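PDB 6D1P: glycosyl hydrolases family 2, sugar binding domain protein from Bacteroides uniformis str. 3978 T3 ii, which probably hydrolyses O-glycosidic bonds as a beta-glucuronidase of glycoside hydrolase family 2 in a human gut bacterium. Local coordinates for residues R306-R309 with P315-L318; F308-K313 with R569-L574; L323-T328 with G380-E385. All coordinates share one frame; numbering follows the deposited sequence.

Contact 1 comes first along the chain and closes a tight loop, the turn of the hairpin formed by strands 308-310 and 316-318. Contact 2 starts from the same strand 308-310, so the two share Phe308 and Arg309, but it closes a loop of more than 250 residues by reaching 569-574, which leads into the last barrel strand. Contact 3 opens after contact 1 has closed and nests inside the loop of contact 2, joining strand 321-329 to strand 382-386. The Phe316-Leu323 bond and Pro315 packing on Thr571 tie the hairpin to the TIM barrel, while Leu325, hydrogen-bonded to Thr571 and Ser573, joins the first and last barrel strands and links contact 3 to contact 2.

Contact 1 of 3, residues R306-R309 with P315-L318; sequences RHFR and PFYL
The beta hairpin of strands 308-310 and 316-318, which leads into the TIM barrel, is held together here by Arg309 and Tyr317, an antiparallel hydrogen-bonded pair. Tyr317 N gives a straight bond to Arg309 O (2.9 Å, 168° at the hydrogen), while the return bond from Arg309 N to Tyr317 O is bent and weak. Next to it Phe308 and Leu318 form the non-hydrogen-bonded pair, and Phe308 CA comes within 3.1 Å of Tyr317 O in a CA-H...O contact.

On the face of Arg309 and Tyr317 the two side chains run alongside each other, pointing the same way. The arginine chain is extended as far as CD and then bends at chi3 (80°), which lays the guanidinium flat on the phenol ring with the planes 18° apart. NH2 sits over the centre of that ring, 3.4 Å from Tyr317 CD1, and CZ lies 3.9 Å from the ring centroid in a cation-pi contact. Glu311 in the turn completes the group, taking a salt bridge from Arg309 NH1 and a hydrogen bond with Tyr317 OH, so both stacked groups are anchored at their polar ends by one carboxylate. Replacing Tyr317 by an alanine would probably leave the guanidinium without its ring to lie on and Glu311 OE1 without its hydroxyl partner.

The other face is apolar. Phe316 CE1 meets Phe308 CB at 3.7 Å, and Leu318 CD1 lies 4.1 Å from the same CB. Phe316 also touches Leu325 and Ile421, near the starts of two barrel strands, and Leu318 packs on Leu323. With this face toward the barrel strands and the Arg309-Tyr317 stack on the other, the hairpin caps the N-terminal end of the TIM barrel, as hairpins do in many barrels of this fold.

Contact 2 of 3, residues F308-K313 with R569-L574; sequences FRFEEK and RLTGSL
Phe310 carries CG beside its backbone N and anti to the carbonyl carbon (chi1 -67°), and Thr571 holds its methyl CG2 in the equivalent position; together these torsions turn the methyl toward the rim of the ring. The site lies at the N-terminal end of the TIM barrel, where the hairpin strand 308-310 passes over the residues leading into strand 572-574, the barrel strand that runs parallel to 321-329. Thr571 CG2 approaches the phenyl ring at its edge, 4.1 Å from Phe310 CD1, and the two side chains cross at about a right angle. The same rotation of the threonine places OG1 between the backbone N and the carbonyl carbon, and this hydroxyl is hydrogen-bonded to the carbonyl O of Phe508. Phe316 also packs against both residues, while Arg507 NE binds the carbonyl O of Phe310. No hydrogen bond joins the two segments directly. Farther along, the charged ends of Lys313 and Arg569 stay apart, NZ and NH2 being 6.7 Å from each other. Instead, the nearest approach is made by the aliphatic part of the arginine: Arg569 CG lies 4.1 Å from Lys313 O.

Contact 3 of 3, residues L323-T328 with G380-E385; sequences LLLRGT and GLLVWE
Leu325 and Leu382 meet through single methyl groups, Leu325 CD2 lying 3.8 Å from Leu382 CD1, with the two side chains crossing at about a right angle. Both carry CG beside the backbone N and anti to the carbonyl carbon, yet they use different branches. In Leu382, chi2 of 159° stretches CD1 away from CA, and this far methyl makes the reach toward strand 321-329. Leu325 has a similar chi2 of 170°, so there too CD1 is the extended branch, but the contact is made by the other methyl, CD2, which is folded back beside CA.

Leu323 adds a looser touch. Its CG stands anti to the backbone N (chi1 175°), and its extended methyl CD2 comes 4.5 Å from the same Leu382 CD1, which is therefore approached by both leucines.

The strands concerned, 321-329 and 382-386, are not neighbours in the barrel sheet: strand 360-362 runs between them, and its Phe360 touches Leu325 and Leu382 alike. The ring of Phe316 in the hairpin also lies against Leu382, which further meets Ile421 and Trp276. No hydrogen bond passes between the two segments. Cohesion between them probably comes from dispersion and from the exclusion of water at the N-terminal end of the TIM barrel, with strand alignment left to the backbone bonds of neighbouring strands.

Contact 1 of 3, residues R306-R309 with P315-L318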
ATOM      1  N   ARG A 306      -8.985 -43.612  22.015  1.00 28.64           N
ATOM      2  CA  ARG A 306     -10.351 -43.145  22.174  1.00 31.15           C
ATOM      3  C   ARG A 306     -11.216 -43.821  21.126  1.00 33.41           C
ATOM      4  O   ARG A 306     -10.732 -44.267  20.086  1.00 32.73           O
ATOM      5  CB  ARG A 306     -10.447 -41.623  22.061  1.00 32.35           C
ATOM      6  CG  ARG A 306      -9.639 -41.054  20.901  1.00 39.55           C
ATOM      7  CD  ARG A 306     -10.469 -40.107  20.098  1.00 32.19           C
ATOM      8  NE  ARG A 306      -9.805 -39.683  18.869  1.00 37.44           N
ATOM      9  CZ  ARG A 306      -9.647 -40.447  17.791  1.00 40.88           C
ATOM     10  NH1 ARG A 306     -10.067 -41.706  17.790  1.00 45.13           N
ATOM     11  NH2 ARG A 306      -9.063 -39.959  16.707  1.00 36.35           N
ATOM     12  N   HIS A 307     -12.504 -43.901  21.423  1.00 26.41           N
ATOM     13  CA  HIS A 307     -13.458 -44.523  20.526  1.00 31.84           C
ATOM     14  C   HIS A 307     -14.638 -43.584  20.402  1.00 32.55           C
ATOM     15  O   HIS A 307     -15.127 -43.059  21.410  1.00 27.07           O
ATOM     16  CB  HIS A 307     -13.920 -45.901  21.040  1.00 36.71           C
ATOM     17  CG  HIS A 307     -15.024 -46.506  20.230  1.00 37.49           C
ATOM     18  ND1 HIS A 307     -16.324 -46.043  20.279  1.00 32.18           N
ATOM     19  CD2 HIS A 307     -15.021 -47.529  19.343  1.00 38.97           C
ATOM     20  CE1 HIS A 307     -17.072 -46.758  19.456  1.00 34.47           C
ATOM     21  NE2 HIS A 307     -16.305 -47.662  18.872  1.00 36.35           N
ATOM     22  N   PHE A 308     -15.096 -43.380  19.172  1.00 32.49           N
ATOM     23  CA  PHE A 308     -16.174 -42.434  18.965  1.00 32.38           C
ATOM     24  C   PHE A 308     -17.028 -42.918  17.813  1.00 28.57           C
ATOM     25  O   PHE A 308     -16.591 -43.713  16.981  1.00 28.40           O
ATOM     26  CB  PHE A 308     -15.647 -41.008  18.717  1.00 30.50           C
ATOM     27  CG  PHE A 308     -14.916 -40.842  17.417  1.00 32.13           C
ATOM     28  CD1 PHE A 308     -15.583 -40.390  16.282  1.00 32.44           C
ATOM     29  CD2 PHE A 308     -13.559 -41.120  17.328  1.00 32.20           C
ATOM     30  CE1 PHE A 308     -14.905 -40.212  15.067  1.00 33.01           C
ATOM     31  CE2 PHE A 308     -12.876 -40.959  16.126  1.00 34.65           C
ATOM     32  CZ  PHE A 308     -13.551 -40.496  14.993  1.00 36.15           C
ATOM     33  N   ARG A 309     -18.251 -42.402  17.774  1.00 25.63           N
ATOM     34  CA  ARG A 309     -19.284 -42.916  16.892  1.00 29.36           C
ATOM     35  C   ARG A 309     -20.339 -41.836  16.731  1.00 27.28           C
ATOM     36  O   ARG A 309     -20.797 -41.258  17.724  1.00 30.15           O
ATOM     37  CB  ARG A 309     -19.886 -44.219  17.483  1.00 31.79           C
ATOM     38  CG  ARG A 309     -21.243 -44.643  16.931  1.00 34.89           C
ATOM     39  CD  ARG A 309     -21.640 -46.068  17.411  1.00 37.71           C
ATOM     40  NE  ARG A 309     -22.188 -46.115  18.771  1.00 29.95           N
ATOM     41  CZ  ARG A 309     -23.475 -45.938  19.053  1.00 34.53           C
ATOM     42  NH1 ARG A 309     -24.335 -45.702  18.071  1.00 35.38           N
ATOM     43  NH2 ARG A 309     -23.902 -45.988  20.310  1.00 35.78           N
ATOM     44  N   PRO A 315     -27.297 -39.265  18.470  1.00 38.01           N
ATOM     45  CA  PRO A 315     -26.254 -38.361  18.954  1.00 27.92           C
ATOM     46  C   PRO A 315     -24.861 -38.937  18.793  1.00 29.15           C
ATOM     47  O   PRO A 315     -24.594 -39.814  17.942  1.00 28.11           O
ATOM     48  CB  PRO A 315     -26.616 -38.190  20.435  1.00 32.81           C
ATOM     49  CG  PRO A 315     -27.240 -39.492  20.825  1.00 32.79           C
ATOM     50  CD  PRO A 315     -27.937 -40.036  19.547  1.00 32.93           C
ATOM     51  N   PHE A 316     -23.930 -38.427  19.599  1.00 27.04           N
ATOM     52  CA  PHE A 316     -22.507 -38.722  19.460  1.00 31.32           C
ATOM     53  C   PHE A 316     -21.997 -39.424  20.726  1.00 30.17           C
ATOM     54  O   PHE A 316     -22.279 -39.005  21.866  1.00 32.41           O
ATOM     55  CB  PHE A 316     -21.712 -37.415  19.237  1.00 28.41           C
ATOM     56  CG  PHE A 316     -20.224 -37.559  19.376  1.00 25.80           C
ATOM     57  CD1 PHE A 316     -19.469 -38.090  18.349  1.00 27.45           C
ATOM     58  CD2 PHE A 316     -19.589 -37.194  20.558  1.00 27.47           C
ATOM     59  CE1 PHE A 316     -18.098 -38.259  18.492  1.00 29.43           C
ATOM     60  CE2 PHE A 316     -18.222 -37.359  20.709  1.00 25.78           C
ATOM     61  CZ  PHE A 316     -17.476 -37.889  19.672  1.00 29.30           C
ATOM     62  N   TYR A 317     -21.234 -40.496  20.537  1.00 32.11           N
ATOM     63  CA  TYR A 317     -20.788 -41.341  21.642  1.00 33.65           C
ATOM     64  C   TYR A 317     -19.268 -41.337  21.680  1.00 30.75           C
ATOM     65  O   TYR A 317     -18.609 -41.668  20.689  1.00 33.29           O
ATOM     66  CB  TYR A 317     -21.307 -42.774  21.497  1.00 32.43           C
ATOM     67  CG  TYR A 317     -22.807 -42.894  21.539  1.00 32.50           C
ATOM     68  CD1 TYR A 317     -23.576 -42.583  20.425  1.00 32.24           C
ATOM     69  CD2 TYR A 317     -23.465 -43.316  22.696  1.00 36.70           C
ATOM     70  CE1 TYR A 317     -24.965 -42.677  20.457  1.00 36.94           C
ATOM     71  CE2 TYR A 317     -24.860 -43.420  22.736  1.00 33.59           C
ATOM     72  CZ  TYR A 317     -25.599 -43.113  21.608  1.00 37.07           C
ATOM     73  OH  TYR A 317     -26.976 -43.202  21.602  1.00 33.58           O
ATOM     74  N   LEU A 318     -18.721 -40.942  22.813  1.00 35.28           N
ATOM     75  CA  LEU A 318     -17.289 -40.977  23.059  1.00 32.07           C
ATOM     76  C   LEU A 318     -17.007 -42.025  24.124  1.00 32.82           C
ATOM     77  O   LEU A 318     -17.630 -42.008  25.194  1.00 30.32           O
ATOM     78  CB  LEU A 318     -16.772 -39.606  23.516  1.00 26.45           C
ATOM     79  CG  LEU A 318     -15.270 -39.641  23.797  1.00 29.33           C
ATOM     80  CD1 LEU A 318     -14.536 -39.772  22.479  1.00 25.68           C
ATOM     81  CD2 LEU A 318     -14.817 -38.422  24.593  1.00 32.86           C
TER

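Contact 2 of 3, residues F308-K313 with R569-L574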
ATOM      1  N   PHE A 308     -15.096 -43.380  19.172  1.00 32.49           N
ATOM      2  CA  PHE A 308     -16.174 -42.434  18.965  1.00 32.38           C
ATOM      3  C   PHE A 308     -17.028 -42.918  17.813  1.00 28.57           C
ATOM      4  O   PHE A 308     -16.591 -43.713  16.981  1.00 28.40           O
ATOM      5  CB  PHE A 308     -15.647 -41.008  18.717  1.00 30.50           C
ATOM      6  CG  PHE A 308     -14.916 -40.842  17.417  1.00 32.13           C
ATOM      7  CD1 PHE A 308     -15.583 -40.390  16.282  1.00 32.44           C
ATOM      8  CD2 PHE A 308     -13.559 -41.120  17.328  1.00 32.20           C
ATOM      9  CE1 PHE A 308     -14.905 -40.212  15.067  1.00 33.01           C
ATOM     10  CE2 PHE A 308     -12.876 -40.959  16.126  1.00 34.65           C
ATOM     11  CZ  PHE A 308     -13.551 -40.496  14.993  1.00 36.15           C
ATOM     12  N   ARG A 309     -18.251 -42.402  17.774  1.00 25.63           N
ATOM     13  CA  ARG A 309     -19.284 -42.916  16.892  1.00 29.36           C
ATOM     14  C   ARG A 309     -20.339 -41.836  16.731  1.00 27.28           C
ATOM     15  O   ARG A 309     -20.797 -41.258  17.724  1.00 30.15           O
ATOM     16  CB  ARG A 309     -19.886 -44.219  17.483  1.00 31.79           C
ATOM     17  CG  ARG A 309     -21.243 -44.643  16.931  1.00 34.89           C
ATOM     18  CD  ARG A 309     -21.640 -46.068  17.411  1.00 37.71           C
ATOM     19  NE  ARG A 309     -22.188 -46.115  18.771  1.00 29.95           N
ATOM     20  CZ  ARG A 309     -23.475 -45.938  19.053  1.00 34.53           C
ATOM     21  NH1 ARG A 309     -24.335 -45.702  18.071  1.00 35.38           N
ATOM     22  NH2 ARG A 309     -23.902 -45.988  20.310  1.00 35.78           N
ATOM     23  N   PHE A 310     -20.694 -41.546  15.489  1.00 26.46           N
ATOM     24  CA  PHE A 310     -21.844 -40.713  15.183  1.00 27.34           C
ATOM     25  C   PHE A 310     -22.993 -41.639  14.827  1.00 33.56           C
ATOM     26  O   PHE A 310     -22.910 -42.379  13.837  1.00 32.16           O
ATOM     27  CB  PHE A 310     -21.548 -39.748  14.037  1.00 30.64           C
ATOM     28  CG  PHE A 310     -20.524 -38.700  14.377  1.00 28.70           C
ATOM     29  CD1 PHE A 310     -20.916 -37.485  14.926  1.00 28.90           C
ATOM     30  CD2 PHE A 310     -19.180 -38.935  14.160  1.00 26.88           C
ATOM     31  CE1 PHE A 310     -19.984 -36.521  15.257  1.00 28.52           C
ATOM     32  CE2 PHE A 310     -18.236 -37.966  14.476  1.00 30.78           C
ATOM     33  CZ  PHE A 310     -18.638 -36.764  15.031  1.00 28.60           C
ATOM     34  N   GLU A 311     -24.051 -41.611  15.639  1.00 34.73           N
ATOM     35  CA  GLU A 311     -25.170 -42.529  15.460  1.00 34.75           C
ATOM     36  C   GLU A 311     -26.106 -41.993  14.386  1.00 36.37           C
ATOM     37  O   GLU A 311     -26.451 -40.804  14.379  1.00 33.43           O
ATOM     38  CB  GLU A 311     -25.925 -42.740  16.783  1.00 32.10           C
ATOM     39  CG  GLU A 311     -26.867 -43.972  16.821  1.00 36.51           C
ATOM     40  CD  GLU A 311     -27.373 -44.327  18.239  1.00 43.68           C
ATOM     41  OE1 GLU A 311     -27.927 -43.454  18.951  1.00 41.34           O
ATOM     42  OE2 GLU A 311     -27.217 -45.498  18.650  1.00 53.85           O
ATOM     43  N   GLU A 312     -26.509 -42.881  13.476  1.00 33.74           N
ATOM     44  CA  GLU A 312     -27.462 -42.527  12.435  1.00 29.84           C
ATOM     45  C   GLU A 312     -28.756 -42.036  13.054  1.00 32.07           C
ATOM     46  O   GLU A 312     -29.358 -42.727  13.878  1.00 35.70           O
ATOM     47  CB  GLU A 312     -27.713 -43.733  11.548  1.00 34.84           C
ATOM     48  CG  GLU A 312     -28.644 -43.469  10.388  1.00 38.14           C
ATOM     49  CD  GLU A 312     -28.440 -44.488   9.293  1.00 43.73           C
ATOM     50  OE1 GLU A 312     -27.732 -45.485   9.558  1.00 47.97           O
ATOM     51  OE2 GLU A 312     -28.952 -44.284   8.172  1.00 52.50           O
ATOM     52  N   LYS A 313     -29.170 -40.824  12.686  1.00 35.14           N
ATOM     53  CA  LYS A 313     -30.343 -40.176  13.280  1.00 35.35           C
ATOM     54  C   LYS A 313     -30.224 -40.043  14.796  1.00 38.21           C
ATOM     55  O   LYS A 313     -31.232 -39.863  15.494  1.00 33.06           O
ATOM     56  CB  LYS A 313     -31.637 -40.928  12.920  1.00 32.04           C
ATOM     57  CG  LYS A 313     -31.962 -41.023  11.451  1.00 29.40           C
ATOM     58  CD  LYS A 313     -32.332 -39.661  10.875  1.00 35.31           C
ATOM     59  CE  LYS A 313     -32.663 -39.733   9.394  1.00 36.72           C
ATOM     60  NZ  LYS A 313     -32.945 -38.369   8.872  1.00 42.51           N
ATOM     61  N   ARG A 569     -31.139 -36.554  21.022  1.00 29.70           N
ATOM     62  CA  ARG A 569     -30.552 -37.001  19.756  1.00 34.50           C
ATOM     63  C   ARG A 569     -29.393 -36.143  19.267  1.00 32.84           C
ATOM     64  O   ARG A 569     -28.698 -36.573  18.337  1.00 33.50           O
ATOM     65  CB  ARG A 569     -31.580 -37.020  18.633  1.00 39.52           C
ATOM     66  CG  ARG A 569     -32.718 -37.977  18.820  1.00 41.55           C
ATOM     67  CD  ARG A 569     -33.962 -37.250  18.392  1.00 42.06           C
ATOM     68  NE  ARG A 569     -34.248 -37.374  16.969  1.00 39.59           N
ATOM     69  CZ  ARG A 569     -34.813 -36.419  16.241  1.00 38.62           C
ATOM     70  NH1 ARG A 569     -35.109 -35.247  16.792  1.00 40.58           N
ATOM     71  NH2 ARG A 569     -35.064 -36.628  14.962  1.00 33.58           N
ATOM     72  N   LEU A 570     -29.179 -34.955  19.842  1.00 29.72           N
ATOM     73  CA  LEU A 570     -28.236 -33.976  19.293  1.00 27.56           C
ATOM     74  C   LEU A 570     -26.800 -34.421  19.536  1.00 23.96           C
ATOM     75  O   LEU A 570     -26.370 -34.545  20.679  1.00 29.01           O
ATOM     76  CB  LEU A 570     -28.478 -32.595  19.912  1.00 25.14           C
ATOM     77  CG  LEU A 570     -27.625 -31.393  19.444  1.00 30.55           C
ATOM     78  CD1 LEU A 570     -27.790 -31.164  17.947  1.00 22.27           C
ATOM     79  CD2 LEU A 570     -27.998 -30.133  20.215  1.00 20.61           C
ATOM     80  N   THR A 571     -26.048 -34.668  18.468  1.00 26.15           N
ATOM     81  CA  THR A 571     -24.615 -34.851  18.649  1.00 27.45           C
ATOM     82  C   THR A 571     -24.004 -33.649  19.371  1.00 30.08           C
ATOM     83  O   THR A 571     -23.269 -33.806  20.355  1.00 27.24           O
ATOM     84  CB  THR A 571     -23.936 -35.086  17.298  1.00 30.37           C
ATOM     85  OG1 THR A 571     -24.205 -33.987  16.422  1.00 25.94           O
ATOM     86  CG2 THR A 571     -24.458 -36.362  16.673  1.00 29.40           C
ATOM     87  N   GLY A 572     -24.330 -32.441  18.924  1.00 29.56           N
ATOM     88  CA  GLY A 572     -23.798 -31.244  19.545  1.00 29.10           C
ATOM     89  C   GLY A 572     -23.768 -30.081  18.570  1.00 30.00           C
ATOM     90  O   GLY A 572     -24.336 -30.141  17.475  1.00 24.78           O
ATOM     91  N   SER A 573     -23.089 -29.016  18.991  1.00 24.51           N
ATOM     92  CA  SER A 573     -22.964 -27.858  18.121  1.00 23.10           C
ATOM     93  C   SER A 573     -21.644 -27.145  18.376  1.00 29.41           C
ATOM     94  O   SER A 573     -20.945 -27.410  19.360  1.00 25.74           O
ATOM     95  CB  SER A 573     -24.115 -26.889  18.322  1.00 19.68           C
ATOM     96  OG  SER A 573     -23.981 -26.280  19.587  1.00 21.68           O
ATOM     97  N   LEU A 574     -21.314 -26.222  17.459  1.00 25.95           N
ATOM     98  CA  LEU A 574     -20.212 -25.277  17.621  1.00 20.68           C
ATOM     99  C   LEU A 574     -20.761 -23.890  17.340  1.00 23.23           C
ATOM    100  O   LEU A 574     -21.136 -23.593  16.199  1.00 23.53           O
ATOM    101  CB  LEU A 574     -19.055 -25.590  16.674  1.00 20.40           C
ATOM    102  CG  LEU A 574     -18.646 -27.063  16.635  1.00 25.47           C
ATOM    103  CD1 LEU A 574     -19.199 -27.758  15.373  1.00 23.55           C
ATOM    104  CD2 LEU A 574     -17.146 -27.212  16.725  1.00 24.35           C
TER

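Contact 3 of 3, residues L323-T328 with G380-E385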
ATOM      1  N   LEU A 323     -22.161 -38.053  24.502  1.00 37.39           N
ATOM      2  CA  LEU A 323     -21.482 -36.824  24.908  1.00 30.32           C
ATOM      3  C   LEU A 323     -21.961 -35.698  24.008  1.00 28.77           C
ATOM      4  O   LEU A 323     -21.759 -35.741  22.789  1.00 29.67           O
ATOM      5  CB  LEU A 323     -19.960 -36.980  24.831  1.00 29.10           C
ATOM      6  CG  LEU A 323     -19.108 -35.738  25.114  1.00 35.74           C
ATOM      7  CD1 LEU A 323     -19.320 -35.233  26.556  1.00 31.79           C
ATOM      8  CD2 LEU A 323     -17.633 -36.026  24.842  1.00 28.36           C
ATOM      9  N   LEU A 324     -22.634 -34.722  24.599  1.00 24.51           N
ATOM     10  CA  LEU A 324     -23.087 -33.562  23.858  1.00 29.87           C
ATOM     11  C   LEU A 324     -21.885 -32.661  23.577  1.00 29.06           C
ATOM     12  O   LEU A 324     -21.279 -32.118  24.499  1.00 26.18           O
ATOM     13  CB  LEU A 324     -24.174 -32.826  24.628  1.00 32.04           C
ATOM     14  CG  LEU A 324     -24.891 -31.921  23.622  1.00 35.41           C
ATOM     15  CD1 LEU A 324     -26.381 -31.914  23.882  1.00 34.86           C
ATOM     16  CD2 LEU A 324     -24.325 -30.507  23.651  1.00 31.26           C
ATOM     17  N   LEU A 325     -21.533 -32.520  22.303  1.00 25.71           N
ATOM     18  CA  LEU A 325     -20.394 -31.698  21.921  1.00 30.70           C
ATOM     19  C   LEU A 325     -20.691 -30.230  22.218  1.00 23.96           C
ATOM     20  O   LEU A 325     -21.694 -29.675  21.755  1.00 21.95           O
ATOM     21  CB  LEU A 325     -20.059 -31.915  20.444  1.00 26.25           C
ATOM     22  CG  LEU A 325     -19.691 -33.380  20.177  1.00 28.51           C
ATOM     23  CD1 LEU A 325     -19.595 -33.651  18.689  1.00 29.31           C
ATOM     24  CD2 LEU A 325     -18.397 -33.777  20.867  1.00 23.81           C
ATOM     25  N   ARG A 326     -19.845 -29.618  23.029  1.00 25.31           N
ATOM     26  CA  ARG A 326     -19.989 -28.210  23.386  1.00 26.10           C
ATOM     27  C   ARG A 326     -18.883 -27.489  22.616  1.00 27.56           C
ATOM     28  O   ARG A 326     -17.732 -27.427  23.052  1.00 30.39           O
ATOM     29  CB  ARG A 326     -19.910 -28.022  24.901  1.00 29.99           C
ATOM     30  CG  ARG A 326     -20.753 -29.072  25.687  1.00 29.80           C
ATOM     31  CD  ARG A 326     -20.773 -28.862  27.239  1.00 35.34           C
ATOM     32  NE  ARG A 326     -19.443 -28.824  27.889  1.00 37.44           N
ATOM     33  CZ  ARG A 326     -18.791 -29.870  28.427  1.00 42.65           C
ATOM     34  NH1 ARG A 326     -19.320 -31.097  28.412  1.00 38.29           N
ATOM     35  NH2 ARG A 326     -17.587 -29.688  28.980  1.00 35.23           N
ATOM     36  N   GLY A 327     -19.225 -26.989  21.432  1.00 25.71           N
ATOM     37  CA  GLY A 327     -18.194 -26.501  20.535  1.00 24.06           C
ATOM     38  C   GLY A 327     -18.137 -25.009  20.292  1.00 22.03           C
ATOM     39  O   GLY A 327     -19.128 -24.292  20.464  1.00 22.76           O
ATOM     40  N   THR A 328     -16.961 -24.534  19.892  1.00 23.84           N
ATOM     41  CA  THR A 328     -16.751 -23.175  19.409  1.00 21.73           C
ATOM     42  C   THR A 328     -15.907 -23.245  18.128  1.00 24.95           C
ATOM     43  O   THR A 328     -15.567 -24.335  17.638  1.00 19.02           O
ATOM     44  CB  THR A 328     -16.108 -22.307  20.517  1.00 23.45           C
ATOM     45  OG1 THR A 328     -16.301 -20.908  20.246  1.00 19.89           O
ATOM     46  CG2 THR A 328     -14.623 -22.600  20.697  1.00 20.42           C
ATOM     47  N   GLY A 380      -7.715 -31.041  26.165  1.00 27.00           N
ATOM     48  CA  GLY A 380      -8.937 -31.804  26.063  1.00 30.08           C
ATOM     49  C   GLY A 380      -9.997 -31.095  25.257  1.00 29.68           C
ATOM     50  O   GLY A 380     -11.008 -30.634  25.797  1.00 27.11           O
ATOM     51  N   LEU A 381      -9.767 -31.009  23.947  1.00 31.88           N
ATOM     52  CA  LEU A 381     -10.718 -30.409  23.022  1.00 28.34           C
ATOM     53  C   LEU A 381     -10.778 -31.285  21.790  1.00 25.00           C
ATOM     54  O   LEU A 381      -9.756 -31.496  21.130  1.00 29.44           O
ATOM     55  CB  LEU A 381     -10.307 -28.983  22.633  1.00 29.20           C
ATOM     56  CG  LEU A 381     -10.355 -27.934  23.741  1.00 31.71           C
ATOM     57  CD1 LEU A 381      -9.904 -26.562  23.206  1.00 30.05           C
ATOM     58  CD2 LEU A 381     -11.748 -27.837  24.345  1.00 25.63           C
ATOM     59  N   LEU A 382     -11.966 -31.797  21.487  1.00 23.96           N
ATOM     60  CA  LEU A 382     -12.158 -32.492  20.228  1.00 26.57           C
ATOM     61  C   LEU A 382     -12.111 -31.483  19.078  1.00 25.22           C
ATOM     62  O   LEU A 382     -12.405 -30.296  19.261  1.00 22.53           O
ATOM     63  CB  LEU A 382     -13.478 -33.262  20.250  1.00 23.68           C
ATOM     64  CG  LEU A 382     -13.445 -34.524  21.120  1.00 26.73           C
ATOM     65  CD1 LEU A 382     -14.833 -34.942  21.507  1.00 22.83           C
ATOM     66  CD2 LEU A 382     -12.739 -35.642  20.386  1.00 21.90           C
ATOM     67  N   VAL A 383     -11.752 -31.966  17.881  1.00 21.96           N
ATOM     68  CA  VAL A 383     -11.398 -31.096  16.759  1.00 24.21           C
ATOM     69  C   VAL A 383     -12.103 -31.517  15.475  1.00 28.33           C
ATOM     70  O   VAL A 383     -12.127 -32.708  15.126  1.00 24.56           O
ATOM     71  CB  VAL A 383      -9.880 -31.070  16.519  1.00 25.68           C
ATOM     72  CG1 VAL A 383      -9.573 -30.274  15.262  1.00 22.64           C
ATOM     73  CG2 VAL A 383      -9.157 -30.495  17.740  1.00 24.39           C
ATOM     74  N   TRP A 384     -12.668 -30.519  14.777  1.00 29.27           N
ATOM     75  CA  TRP A 384     -13.084 -30.571  13.380  1.00 21.12           C
ATOM     76  C   TRP A 384     -12.145 -29.632  12.630  1.00 28.01           C
ATOM     77  O   TRP A 384     -12.103 -28.434  12.918  1.00 27.26           O
ATOM     78  CB  TRP A 384     -14.560 -30.150  13.251  1.00 23.83           C
ATOM     79  CG  TRP A 384     -15.154 -29.768  11.857  1.00 26.77           C
ATOM     80  CD1 TRP A 384     -14.471 -29.363  10.742  1.00 25.84           C
ATOM     81  CD2 TRP A 384     -16.556 -29.728  11.492  1.00 27.12           C
ATOM     82  NE1 TRP A 384     -15.346 -29.091   9.713  1.00 29.74           N
ATOM     83  CE2 TRP A 384     -16.628 -29.301  10.144  1.00 29.79           C
ATOM     84  CE3 TRP A 384     -17.747 -30.014  12.170  1.00 21.04           C
ATOM     85  CZ2 TRP A 384     -17.849 -29.157   9.461  1.00 23.29           C
ATOM     86  CZ3 TRP A 384     -18.947 -29.854  11.507  1.00 20.53           C
ATOM     87  CH2 TRP A 384     -18.996 -29.438  10.159  1.00 23.65           C
ATOM     88  N   GLU A 385     -11.375 -30.169  11.694  1.00 27.14           N
ATOM     89  CA  GLU A 385     -10.476 -29.357  10.884  1.00 25.39           C
ATOM     90  C   GLU A 385     -10.788 -29.626   9.417  1.00 25.36           C
ATOM     91  O   GLU A 385     -10.946 -30.788   9.023  1.00 26.13           O
ATOM     92  CB  GLU A 385      -9.009 -29.682  11.207  1.00 24.19           C
ATOM     93  CG  GLU A 385      -8.034 -28.542  10.949  1.00 22.53           C
ATOM     94  CD  GLU A 385      -6.578 -28.937  11.190  1.00 28.42           C
ATOM     95  OE1 GLU A 385      -5.738 -28.031  11.409  1.00 25.19           O
ATOM     96  OE2 GLU A 385      -6.264 -30.157  11.150  1.00 28.22           O
TER